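PDB 3FLK: tartrate dehydrogenase/decarboxylase from Pseudomonas putida, which oxidises tartrate with NAD+ to 2-hydroxy-3-oxosuccinate, and also converts meso-tartrate to D-glycerate and oxidatively decarboxylates D-malate to pyruvate, using magnesium or manganese. Local coordinates for residues L18-E23 and N294-I299; V133-E138 and A243-G248; A259-I264 and P341-T346. The protein carries 1 engineered substitution. One frame throughout, in Å; residues are numbered along the deposited sequence.

Interaction 1 of 3, residues L18-E23 and N294-I299; sequences LEVLPE and NIANPI. With NAI (1,4-dihydronicotinamide adenine dinucleotide), chain F.
Glu19 reaches out from helix 17-35 and lays its side chain across the bend at Asn294. Its CG stands anti to its own carbonyl carbon (chi1 -65°) and the chain then runs extended, which brings CG to 3.5 Å from Asn294 OD1 and turns the carboxylate 30° from the amide plane. That amide oxygen has its hydrogen bond with Gln350, while Glu19 OE2 is bonded to the backbone N of Gly292. Glu19 OE1 accepts a hydrogen bond from a water at 2.7 Å, and the same water takes the N-H of Ile295; OE1 also lies 3.7 Å from Ala296 CB. With the Glu19 carboxylate replaced by the methyl of an alanine, the water and the Gly292 N-H would probably lose their acceptor and the loop be freer to shift. The next residue, Val20, pushes CG1 against the backbone, 3.6 Å from Asn297 O, with Ala296 CB and Pro298 around it. Glu23 contributes only its inner carbons: CB sits 3.9 Å from Pro298 CB, and the chain then bends off to a salt bridge with Arg26. Asn297 OD1 caps Ile299 N as helix 299-313 begins. The loop braced in this way reads the adenine through its backbone: Asn297 N donates to NAI N1A at 2.9 Å and Asn297 O accepts from NAI N6A at 3.0 Å, forming the adenine end of the NAD pocket in this isocitrate/isopropylmalate dehydrogenase relative.

Interaction 2 of 3, residues V133-E138 and A243-G248; sequences VRENTE and ASNLFG. With OXL (oxalate ion), chain G.
Asn245 OD1 is met by three donors: a water at 2.7 Å and, weakly, NE and NH2 of Arg134. The firmer bond of that pair of residues goes to the backbone, Arg134 NE to Asn245 O at 2.8 Å; it meets a lone pair in the carbonyl plane, although the oxygen lies 30° out of the guanidinium plane. Guanidinium and amide are turned 66° against each other. Arg134 gets there by an extended chain with CG anti to its N (chi1 170°), and CG passes 3.8 Å from Gly248 CA. NH1 points at the oxalate pocket, where it donates nearly straight to OXL O2 at 2.9 Å, together with Arg98 and Arg108 of the same chain and Lys192 of the second subunit. The backbones pair as neighbouring parallel strands, 129-135 and 240-243: Ala243 N bonds to Val133 O, and Glu135 N to Ala243 O at 3.0 Å. Ser244 sits at the N-cap of helix 245-258, its OG weakly accepting from Phe247 N and also bonded to Glu140, a strand-to-helix turn at the edge of the active site. On the amide's other arm, Asn245 ND2 donates to Glu138 O at 2.9 Å with the acceptor in the amide plane. The loop holding that carbonyl is wrapped round the Glu135 carboxylate: OE1 takes Glu138 N at 2.8 Å, while OE2 uses its syn side for both Thr137 N and Thr137 OG1.

Interaction 3 of 3, residues A259-I264 and P341-T346; sequences AGTIGI and PDMGGT. With NAI (1,4-dihydronicotinamide adenine dinucleotide), chain F.
Asp342 meets Thr261 through a single short bond, and its side chain can be followed outward from the backbone. CB lies between Thr261 OG1 and NAI C2A. From there CG takes the position between the backbone N and the carbonyl carbon (chi1 64°), which keeps it between the same two atoms, 3.8 Å from NAI C2A. OD1 then turns to Thr261 and receives the hydroxyl proton of OG1 at 2.6 Å on its anti lone pair; it is also bonded by Asn297 ND2, while OD2 is bonded to Thr340. Thr261 OG1 also accepts from Gly263 N at 3.0 Å, roughly at right angles to its bond to OD1, in an ST turn that fixes where the hydroxyl sits. Behind this bond, Thr261 CG2 packs on CG of Met343, present as selenomethionine, and Ile264 CG2 touches its SE at 3.8 Å, crossing at about a right angle. A water joins the two backbones, donating to Gly260 O and to Asp342 O. Ile262, whose CD1 comes 3.4 Å from NAI O4B, lines the adenosine from the other segment. With donors at both oxygens, two hydroxyls and an amide, the Asp342 carboxylate is likely to stay charged and to be kept from turning beside the adenine.

Interactions 1 and 3 are neighbours, with centres about 13 Å apart; the Asn297 amide of interaction 1 reaches Asp342 of interaction 3, and both touch the same dinucleotide. Their segments alternate along the chain: three loops gather at the adenosine, with helix 17-35 packed against the loop 294-299. Interaction 2 lies on the opposite side of the chain's centre, its own centre about 25 or 26 Å from theirs, where Arg134, near the end of strand 129-135, reaches the oxalate. Helix 245-258 starts in interaction 2 and leads into the 259-264 loop of interaction 3. The adenine end of the cofactor and the oxalate are contacted from different regions of the chain, with the second subunit adding to both sites.

Interaction 1 of 3, residues L18-E23 and N294-I299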
loop_
_atom_site.group_PDB
_atom_site.type_symbol
_atom_site.label_atom_id
_atom_site.label_comp_id
_atom_site.label_asym_id
_atom_site.label_seq_id
_atom_site.Cartn_x
_atom_site.Cartn_y
_atom_site.Cartn_z
ATOM N N LEU A 18 12.167 -19.691 14.026
ATOM C CA LEU A 18 12.666 -20.733 14.928
ATOM C C LEU A 18 11.743 -20.945 16.132
ATOM O O LEU A 18 11.719 -22.027 16.715
ATOM C CB LEU A 18 14.087 -20.400 15.400
ATOM C CG LEU A 18 15.201 -20.376 14.344
ATOM C CD1 LEU A 18 16.355 -19.485 14.781
ATOM C CD2 LEU A 18 15.694 -21.784 14.034
ATOM N N GLU A 19 10.984 -19.915 16.494
ATOM C CA GLU A 19 10.054 -19.995 17.619
ATOM C C GLU A 19 8.694 -20.568 17.220
ATOM O O GLU A 19 8.126 -21.390 17.943
ATOM C CB GLU A 19 9.878 -18.622 18.280
ATOM C CG GLU A 19 11.140 -18.074 18.946
ATOM C CD GLU A 19 10.957 -16.675 19.524
ATOM O OE1 GLU A 19 9.969 -15.994 19.171
ATOM O OE2 GLU A 19 11.806 -16.254 20.339
ATOM N N VAL A 20 8.170 -20.143 16.073
ATOM C CA VAL A 20 6.809 -20.531 15.683
ATOM C C VAL A 20 6.711 -21.908 15.008
ATOM O O VAL A 20 5.705 -22.599 15.169
ATOM C CB VAL A 20 6.078 -19.435 14.845
ATOM C CG1 VAL A 20 5.985 -18.126 15.635
ATOM C CG2 VAL A 20 6.754 -19.209 13.488
ATOM N N LEU A 21 7.748 -22.302 14.269
ATOM C CA LEU A 21 7.722 -23.577 13.538
ATOM C C LEU A 21 7.447 -24.807 14.418
ATOM O O LEU A 21 6.584 -25.615 14.071
ATOM C CB LEU A 21 8.987 -23.795 12.691
ATOM C CG LEU A 21 8.980 -25.100 11.881
ATOM C CD1 LEU A 21 8.125 -24.958 10.636
ATOM C CD2 LEU A 21 10.381 -25.545 11.509
ATOM N N PRO A 22 8.177 -24.963 15.546
ATOM C CA PRO A 22 7.903 -26.110 16.421
ATOM C C PRO A 22 6.461 -26.155 16.933
ATOM O O PRO A 22 5.939 -27.240 17.189
ATOM C CB PRO A 22 8.880 -25.906 17.584
ATOM C CG PRO A 22 9.981 -25.086 17.006
ATOM C CD PRO A 22 9.289 -24.147 16.071
ATOM N N GLU A 23 5.821 -24.994 17.065
ATOM C CA GLU A 23 4.413 -24.942 17.461
ATOM C C GLU A 23 3.491 -25.412 16.337
ATOM O O GLU A 23 2.492 -26.087 16.588
ATOM C CB GLU A 23 4.016 -23.543 17.954
ATOM C CG GLU A 23 4.823 -23.035 19.162
ATOM C CD GLU A 23 4.965 -24.069 20.275
ATOM O OE1 GLU A 23 6.082 -24.202 20.820
ATOM O OE2 GLU A 23 3.972 -24.755 20.600
ATOM N N ASN A 294 10.011 -15.152 23.150
ATOM C CA ASN A 294 8.913 -16.105 22.965
ATOM C C ASN A 294 7.524 -15.505 23.212
ATOM O O ASN A 294 6.739 -16.020 24.017
ATOM C CB ASN A 294 9.137 -17.359 23.818
ATOM C CG ASN A 294 10.335 -18.173 23.359
ATOM O OD1 ASN A 294 10.304 -18.811 22.303
ATOM N ND2 ASN A 294 11.394 -18.163 24.158
ATOM N N ILE A 295 7.245 -14.401 22.526
ATOM C CA ILE A 295 5.918 -13.781 22.540
ATOM C C ILE A 295 5.327 -13.730 21.131
ATOM O O ILE A 295 4.208 -13.255 20.938
ATOM C CB ILE A 295 5.929 -12.359 23.154
ATOM C CG1 ILE A 295 6.943 -11.461 22.429
ATOM C CG2 ILE A 295 6.172 -12.425 24.672
ATOM C CD1 ILE A 295 6.726 -9.981 22.649
ATOM N N ALA A 296 6.091 -14.223 20.157
ATOM C CA ALA A 296 5.627 -14.331 18.776
ATOM C C ALA A 296 4.347 -15.161 18.685
ATOM O O ALA A 296 4.255 -16.240 19.269
ATOM C CB ALA A 296 6.718 -14.929 17.890
ATOM N N ASN A 297 3.361 -14.632 17.968
ATOM C CA ASN A 297 2.108 -15.331 17.694
ATOM C C ASN A 297 2.366 -16.507 16.747
ATOM O O ASN A 297 2.853 -16.303 15.632
ATOM C CB ASN A 297 1.098 -14.350 17.075
ATOM C CG ASN A 297 -0.334 -14.857 17.121
ATOM O OD1 ASN A 297 -0.583 -16.056 17.212
ATOM N ND2 ASN A 297 -1.287 -13.931 17.062
ATOM N N PRO A 298 2.072 -17.744 17.200
ATOM C CA PRO A 298 2.274 -18.917 16.351
ATOM C C PRO A 298 1.078 -19.282 15.464
ATOM O O PRO A 298 1.169 -20.245 14.695
ATOM C CB PRO A 298 2.509 -20.031 17.370
ATOM C CG PRO A 298 1.660 -19.630 18.544
ATOM C CD PRO A 298 1.573 -18.121 18.539
ATOM N N ILE A 299 -0.024 -18.538 15.563
ATOM C CA ILE A 299 -1.245 -18.900 14.831
ATOM C C ILE A 299 -1.050 -18.883 13.308
ATOM O O ILE A 299 -1.546 -19.772 12.611
ATOM C CB ILE A 299 -2.484 -18.060 15.267
ATOM C CG1 ILE A 299 -2.872 -18.402 16.715
ATOM C CG2 ILE A 299 -3.672 -18.312 14.328
ATOM C CD1 ILE A 299 -3.958 -17.517 17.313
HETATM P PA NAI F . 8.126 -8.693 10.146
HETATM O O1A NAI F . 6.885 -9.347 9.671
HETATM O O2A NAI F . 9.164 -9.672 10.516
HETATM O O5B NAI F . 7.786 -7.785 11.419
HETATM C C5B NAI F . 6.973 -6.636 11.342
HETATM C C4B NAI F . 6.384 -6.317 12.712
HETATM O O4B NAI F . 5.374 -7.256 13.029
HETATM C C3B NAI F . 7.429 -6.385 13.817
HETATM O O3B NAI F . 7.198 -5.325 14.713
HETATM C C2B NAI F . 7.168 -7.723 14.481
HETATM O O2B NAI F . 7.464 -7.703 15.859
HETATM C C1B NAI F . 5.694 -7.972 14.211
HETATM N N9A NAI F . 5.418 -9.408 14.037
HETATM C C8A NAI F . 5.714 -10.181 12.943
HETATM N N7A NAI F . 5.293 -11.441 13.189
HETATM C C5A NAI F . 4.735 -11.486 14.413
HETATM C C6A NAI F . 4.154 -12.518 15.145
HETATM N N6A NAI F . 4.066 -13.742 14.632
HETATM N N1A NAI F . 3.658 -12.253 16.406
HETATM C C2A NAI F . 3.737 -10.984 16.939
HETATM N N3A NAI F . 4.311 -9.968 16.200
HETATM C C4A NAI F . 4.807 -10.214 14.962
HETATM O O3 NAI F . 8.603 -7.691 8.967
HETATM P PN NAI F . 9.830 -6.643 8.981
HETATM O O1N NAI F . 10.111 -6.170 10.354
HETATM O O2N NAI F . 9.503 -5.626 7.955
HETATM O O5D NAI F . 11.064 -7.511 8.444
HETATM C C5D NAI F . 11.895 -8.258 9.309
HETATM C C4D NAI F . 12.727 -9.254 8.502
HETATM O O4D NAI F . 11.894 -10.275 7.987
HETATM C C3D NAI F . 13.430 -8.631 7.303
HETATM O O3D NAI F . 14.701 -9.224 7.206
HETATM C C2D NAI F . 12.577 -9.039 6.114
HETATM O O2D NAI F . 13.327 -9.147 4.927
HETATM C C1D NAI F . 12.046 -10.387 6.580
HETATM N N1N NAI F . 10.769 -10.817 5.976
HETATM C C2N NAI F . 10.712 -12.088 5.478
HETATM C C3N NAI F . 9.538 -12.577 4.916
HETATM C C7N NAI F . 9.425 -14.048 4.629
HETATM O O7N NAI F . 10.468 -14.915 5.016
HETATM N N7N NAI F . 8.340 -14.509 4.009
HETATM C C4N NAI F . 8.414 -11.753 4.870
HETATM C C5N NAI F . 8.476 -10.458 5.385
HETATM C C6N NAI F . 9.667 -9.996 5.943
HETATM O O HOH W 1 9.094 -13.809 20.407
#

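Interaction 2 of 3, residues V133-E138 and A243-G248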
loop_
_atom_site.group_PDB
_atom_site.type_symbol
_atom_site.label_atom_id
_atom_site.label_comp_id
_atom_site.label_asym_id
_atom_site.label_seq_id
_atom_site.Cartn_x
_atom_site.Cartn_y
_atom_site.Cartn_z
ATOM N N VAL A 133 -5.224 -13.117 -3.620
ATOM C CA VAL A 133 -4.575 -13.992 -4.584
ATOM C C VAL A 133 -3.447 -13.173 -5.210
ATOM O O VAL A 133 -3.691 -12.253 -5.996
ATOM C CB VAL A 133 -5.573 -14.501 -5.663
ATOM C CG1 VAL A 133 -4.876 -15.400 -6.678
ATOM C CG2 VAL A 133 -6.739 -15.248 -5.009
ATOM N N ARG A 134 -2.217 -13.503 -4.832
ATOM C CA ARG A 134 -1.050 -12.706 -5.199
ATOM C C ARG A 134 -0.179 -13.430 -6.224
ATOM O O ARG A 134 0.201 -14.585 -6.020
ATOM C CB ARG A 134 -0.244 -12.369 -3.936
ATOM C CG ARG A 134 1.125 -11.740 -4.172
ATOM C CD ARG A 134 1.983 -11.860 -2.923
ATOM N NE ARG A 134 3.312 -11.278 -3.100
ATOM C CZ ARG A 134 4.321 -11.433 -2.249
ATOM N NH1 ARG A 134 4.165 -12.159 -1.149
ATOM N NH2 ARG A 134 5.492 -10.859 -2.498
ATOM N N GLU A 135 0.133 -12.742 -7.323
ATOM C CA GLU A 135 1.067 -13.264 -8.319
ATOM C C GLU A 135 2.446 -13.387 -7.674
ATOM O O GLU A 135 2.923 -12.451 -7.033
ATOM C CB GLU A 135 1.116 -12.360 -9.555
ATOM C CG GLU A 135 1.624 -13.061 -10.824
ATOM C CD GLU A 135 3.091 -13.466 -10.735
ATOM O OE1 GLU A 135 3.923 -12.622 -10.328
ATOM O OE2 GLU A 135 3.412 -14.631 -11.058
ATOM N N ASN A 136 3.084 -14.538 -7.864
ATOM C CA ASN A 136 4.220 -14.926 -7.034
ATOM C C ASN A 136 5.546 -15.185 -7.774
ATOM O O ASN A 136 6.525 -15.606 -7.149
ATOM C CB ASN A 136 3.819 -16.166 -6.223
ATOM C CG ASN A 136 4.464 -16.219 -4.853
ATOM O OD1 ASN A 136 4.694 -15.192 -4.211
ATOM N ND2 ASN A 136 4.733 -17.432 -4.384
ATOM N N THR A 137 5.586 -14.939 -9.088
ATOM C CA THR A 137 6.777 -15.293 -9.892
ATOM C C THR A 137 7.366 -14.183 -10.777
ATOM O O THR A 137 8.453 -14.352 -11.338
ATOM C CB THR A 137 6.533 -16.535 -10.798
ATOM O OG1 THR A 137 5.446 -16.274 -11.695
ATOM C CG2 THR A 137 6.243 -17.787 -9.969
ATOM N N GLU A 138 6.654 -13.067 -10.920
ATOM C CA GLU A 138 7.104 -11.979 -11.794
ATOM C C GLU A 138 6.702 -10.612 -11.236
ATOM O O GLU A 138 6.525 -10.460 -10.024
ATOM C CB GLU A 138 6.606 -12.188 -13.244
ATOM C CG GLU A 138 5.083 -12.340 -13.401
ATOM C CD GLU A 138 4.631 -12.523 -14.851
ATOM O OE1 GLU A 138 3.696 -11.809 -15.274
ATOM O OE2 GLU A 138 5.196 -13.379 -15.567
ATOM N N ALA A 243 -3.984 -9.544 -7.299
ATOM C CA ALA A 243 -2.974 -8.488 -7.328
ATOM C C ALA A 243 -1.618 -8.987 -7.811
ATOM O O ALA A 243 -1.331 -10.186 -7.765
ATOM C CB ALA A 243 -2.842 -7.849 -5.940
ATOM N N SER A 244 -0.792 -8.050 -8.276
ATOM C CA SER A 244 0.596 -8.321 -8.655
ATOM C C SER A 244 1.443 -8.658 -7.422
ATOM O O SER A 244 0.968 -8.555 -6.287
ATOM C CB SER A 244 1.187 -7.093 -9.347
ATOM O OG SER A 244 1.312 -6.026 -8.416
ATOM N N ASN A 245 2.698 -9.035 -7.658
ATOM C CA ASN A 245 3.637 -9.415 -6.598
ATOM C C ASN A 245 3.733 -8.381 -5.477
ATOM O O ASN A 245 3.569 -8.715 -4.296
ATOM C CB ASN A 245 5.025 -9.677 -7.196
ATOM C CG ASN A 245 5.747 -10.838 -6.534
ATOM O OD1 ASN A 245 5.574 -11.108 -5.343
ATOM N ND2 ASN A 245 6.571 -11.532 -7.311
ATOM N N LEU A 246 3.983 -7.129 -5.852
ATOM C CA LEU A 246 4.097 -6.031 -4.890
ATOM C C LEU A 246 2.766 -5.643 -4.239
ATOM O O LEU A 246 2.686 -5.500 -3.013
ATOM C CB LEU A 246 4.734 -4.798 -5.547
ATOM C CG LEU A 246 4.767 -3.494 -4.732
ATOM C CD1 LEU A 246 5.627 -3.637 -3.478
ATOM C CD2 LEU A 246 5.264 -2.347 -5.597
ATOM N N PHE A 247 1.733 -5.451 -5.057
ATOM C CA PHE A 247 0.439 -5.008 -4.539
ATOM C C PHE A 247 -0.179 -6.051 -3.604
ATOM O O PHE A 247 -0.746 -5.697 -2.568
ATOM C CB PHE A 247 -0.527 -4.618 -5.671
ATOM C CG PHE A 247 -0.111 -3.382 -6.442
ATOM C CD1 PHE A 247 0.878 -2.520 -5.953
ATOM C CD2 PHE A 247 -0.734 -3.063 -7.644
ATOM C CE1 PHE A 247 1.254 -1.378 -6.665
ATOM C CE2 PHE A 247 -0.367 -1.920 -8.365
ATOM C CZ PHE A 247 0.629 -1.080 -7.876
ATOM N N GLY A 248 -0.038 -7.327 -3.962
ATOM C CA GLY A 248 -0.482 -8.438 -3.120
ATOM C C GLY A 248 0.271 -8.524 -1.802
ATOM O O GLY A 248 -0.316 -8.822 -0.762
HETATM C C1 OXL G . 7.282 -10.221 1.694
HETATM C C2 OXL G . 6.220 -11.210 1.490
HETATM O O1 OXL G . 7.067 -9.256 2.466
HETATM O O2 OXL G . 6.409 -12.168 0.708
HETATM O O3 OXL G . 8.369 -10.353 1.087
HETATM O O4 OXL G . 5.138 -11.063 2.105
HETATM O O HOH W 2 3.259 -9.821 -10.402
HETATM O O HOH W 3 6.907 -13.294 -4.392
HETATM O O HOH W 4 8.547 -13.995 -6.661
#

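Interaction 3 of 3, residues A259-I264 and P341-T346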
loop_
_atom_site.group_PDB
_atom_site.type_symbol
_atom_site.label_atom_id
_atom_site.label_comp_id
_atom_site.label_asym_id
_atom_site.label_seq_id
_atom_site.Cartn_x
_atom_site.Cartn_y
_atom_site.Cartn_z
ATOM N N ALA A 259 -7.908 -6.484 10.679
ATOM C CA ALA A 259 -8.499 -7.534 11.505
ATOM C C ALA A 259 -7.837 -7.651 12.886
ATOM O O ALA A 259 -8.263 -8.461 13.713
ATOM C CB ALA A 259 -8.464 -8.869 10.767
ATOM N N GLY A 260 -6.796 -6.853 13.128
ATOM C CA GLY A 260 -6.239 -6.705 14.473
ATOM C C GLY A 260 -4.767 -7.025 14.678
ATOM O O GLY A 260 -4.157 -6.525 15.623
ATOM N N THR A 261 -4.198 -7.858 13.806
ATOM C CA THR A 261 -2.807 -8.312 13.954
ATOM C C THR A 261 -2.283 -9.028 12.708
ATOM O O THR A 261 -3.039 -9.692 11.998
ATOM C CB THR A 261 -2.631 -9.244 15.196
ATOM O OG1 THR A 261 -1.268 -9.671 15.298
ATOM C CG2 THR A 261 -3.546 -10.466 15.114
ATOM N N ILE A 262 -0.983 -8.898 12.450
ATOM C CA ILE A 262 -0.354 -9.647 11.360
ATOM C C ILE A 262 0.040 -11.060 11.808
ATOM O O ILE A 262 0.446 -11.890 10.994
ATOM C CB ILE A 262 0.861 -8.887 10.711
ATOM C CG1 ILE A 262 2.170 -9.069 11.508
ATOM C CG2 ILE A 262 0.521 -7.411 10.429
ATOM C CD1 ILE A 262 2.208 -8.436 12.887
ATOM N N GLY A 263 -0.115 -11.330 13.104
ATOM C CA GLY A 263 0.358 -12.575 13.707
ATOM C C GLY A 263 -0.419 -13.842 13.385
ATOM O O GLY A 263 0.033 -14.938 13.718
ATOM N N ILE A 264 -1.578 -13.706 12.740
ATOM C CA ILE A 264 -2.414 -14.871 12.414
ATOM C C ILE A 264 -2.469 -15.221 10.918
ATOM O O ILE A 264 -2.926 -16.305 10.550
ATOM C CB ILE A 264 -3.865 -14.728 12.970
ATOM C CG1 ILE A 264 -4.626 -13.609 12.252
ATOM C CG2 ILE A 264 -3.852 -14.521 14.494
ATOM C CD1 ILE A 264 -6.137 -13.676 12.419
ATOM N N PRO A 341 0.514 -11.425 23.320
ATOM C CA PRO A 341 0.302 -9.984 23.539
ATOM C C PRO A 341 -0.165 -9.166 22.325
ATOM O O PRO A 341 -0.827 -8.144 22.510
ATOM C CB PRO A 341 1.676 -9.501 24.012
ATOM C CG PRO A 341 2.286 -10.705 24.644
ATOM C CD PRO A 341 1.867 -11.829 23.746
ATOM N N ASP A 342 0.173 -9.596 21.108
ATOM C CA ASP A 342 -0.272 -8.881 19.902
ATOM C C ASP A 342 -1.792 -8.959 19.709
ATOM O O ASP A 342 -2.373 -8.155 18.974
ATOM C CB ASP A 342 0.468 -9.372 18.650
ATOM C CG ASP A 342 0.185 -10.826 18.334
ATOM O OD1 ASP A 342 -0.472 -11.100 17.308
ATOM O OD2 ASP A 342 0.613 -11.697 19.118
HETATM N N MSE A 343 -2.422 -9.926 20.376
HETATM C CA MSE A 343 -3.874 -10.081 20.359
HETATM C C MSE A 343 -4.512 -9.720 21.703
HETATM O O MSE A 343 -5.691 -9.994 21.934
HETATM C CB MSE A 343 -4.257 -11.508 19.970
HETATM C CG MSE A 343 -3.735 -11.948 18.620
HETATM SE SE MSE A 343 -4.500 -13.658 18.117
HETATM C CE MSE A 343 -6.222 -13.038 17.463
ATOM N N GLY A 344 -3.726 -9.112 22.588
ATOM C CA GLY A 344 -4.232 -8.636 23.874
ATOM C C GLY A 344 -4.139 -9.639 25.013
ATOM O O GLY A 344 -4.637 -9.378 26.110
ATOM N N GLY A 345 -3.499 -10.780 24.756
ATOM C CA GLY A 345 -3.347 -11.829 25.765
ATOM C C GLY A 345 -2.018 -11.775 26.494
ATOM O O GLY A 345 -1.210 -10.877 26.263
ATOM N N THR A 346 -1.787 -12.748 27.373
ATOM C CA THR A 346 -0.565 -12.783 28.178
ATOM C C THR A 346 0.227 -14.078 28.002
ATOM O O THR A 346 1.263 -14.265 28.643
ATOM C CB THR A 346 -0.859 -12.580 29.684
ATOM O OG1 THR A 346 -1.754 -13.601 30.141
ATOM C CG2 THR A 346 -1.471 -11.204 29.945
HETATM P PA NAI F . 8.126 -8.693 10.146
HETATM O O1A NAI F . 6.885 -9.347 9.671
HETATM O O2A NAI F . 9.164 -9.672 10.516
HETATM O O5B NAI F . 7.786 -7.785 11.419
HETATM C C5B NAI F . 6.973 -6.636 11.342
HETATM C C4B NAI F . 6.384 -6.317 12.712
HETATM O O4B NAI F . 5.374 -7.256 13.029
HETATM C C3B NAI F . 7.429 -6.385 13.817
HETATM O O3B NAI F . 7.198 -5.325 14.713
HETATM C C2B NAI F . 7.168 -7.723 14.481
HETATM O O2B NAI F . 7.464 -7.703 15.859
HETATM C C1B NAI F . 5.694 -7.972 14.211
HETATM N N9A NAI F . 5.418 -9.408 14.037
HETATM C C8A NAI F . 5.714 -10.181 12.943
HETATM N N7A NAI F . 5.293 -11.441 13.189
HETATM C C5A NAI F . 4.735 -11.486 14.413
HETATM C C6A NAI F . 4.154 -12.518 15.145
HETATM N N6A NAI F . 4.066 -13.742 14.632
HETATM N N1A NAI F . 3.658 -12.253 16.406
HETATM C C2A NAI F . 3.737 -10.984 16.939
HETATM N N3A NAI F . 4.311 -9.968 16.200
HETATM C C4A NAI F . 4.807 -10.214 14.962
HETATM O O3 NAI F . 8.603 -7.691 8.967
HETATM P PN NAI F . 9.830 -6.643 8.981
HETATM O O1N NAI F . 10.111 -6.170 10.354
HETATM O O2N NAI F . 9.503 -5.626 7.955
HETATM O O5D NAI F . 11.064 -7.511 8.444
HETATM C C5D NAI F . 11.895 -8.258 9.309
HETATM C C4D NAI F . 12.727 -9.254 8.502
HETATM O O4D NAI F . 11.894 -10.275 7.987
HETATM C C3D NAI F . 13.430 -8.631 7.303
HETATM O O3D NAI F . 14.701 -9.224 7.206
HETATM C C2D NAI F . 12.577 -9.039 6.114
HETATM O O2D NAI F . 13.327 -9.147 4.927
HETATM C C1D NAI F . 12.046 -10.387 6.580
HETATM N N1N NAI F . 10.769 -10.817 5.976
HETATM C C2N NAI F . 10.712 -12.088 5.478
HETATM C C3N NAI F . 9.538 -12.577 4.916
HETATM C C7N NAI F . 9.425 -14.048 4.629
HETATM O O7N NAI F . 10.468 -14.915 5.016
HETATM N N7N NAI F . 8.340 -14.509 4.009
HETATM C C4N NAI F . 8.414 -11.753 4.870
HETATM C C5N NAI F . 8.476 -10.458 5.385
HETATM C C6N NAI F . 9.667 -9.996 5.943
HETATM O O HOH W 5 -1.746 -6.289 17.058
#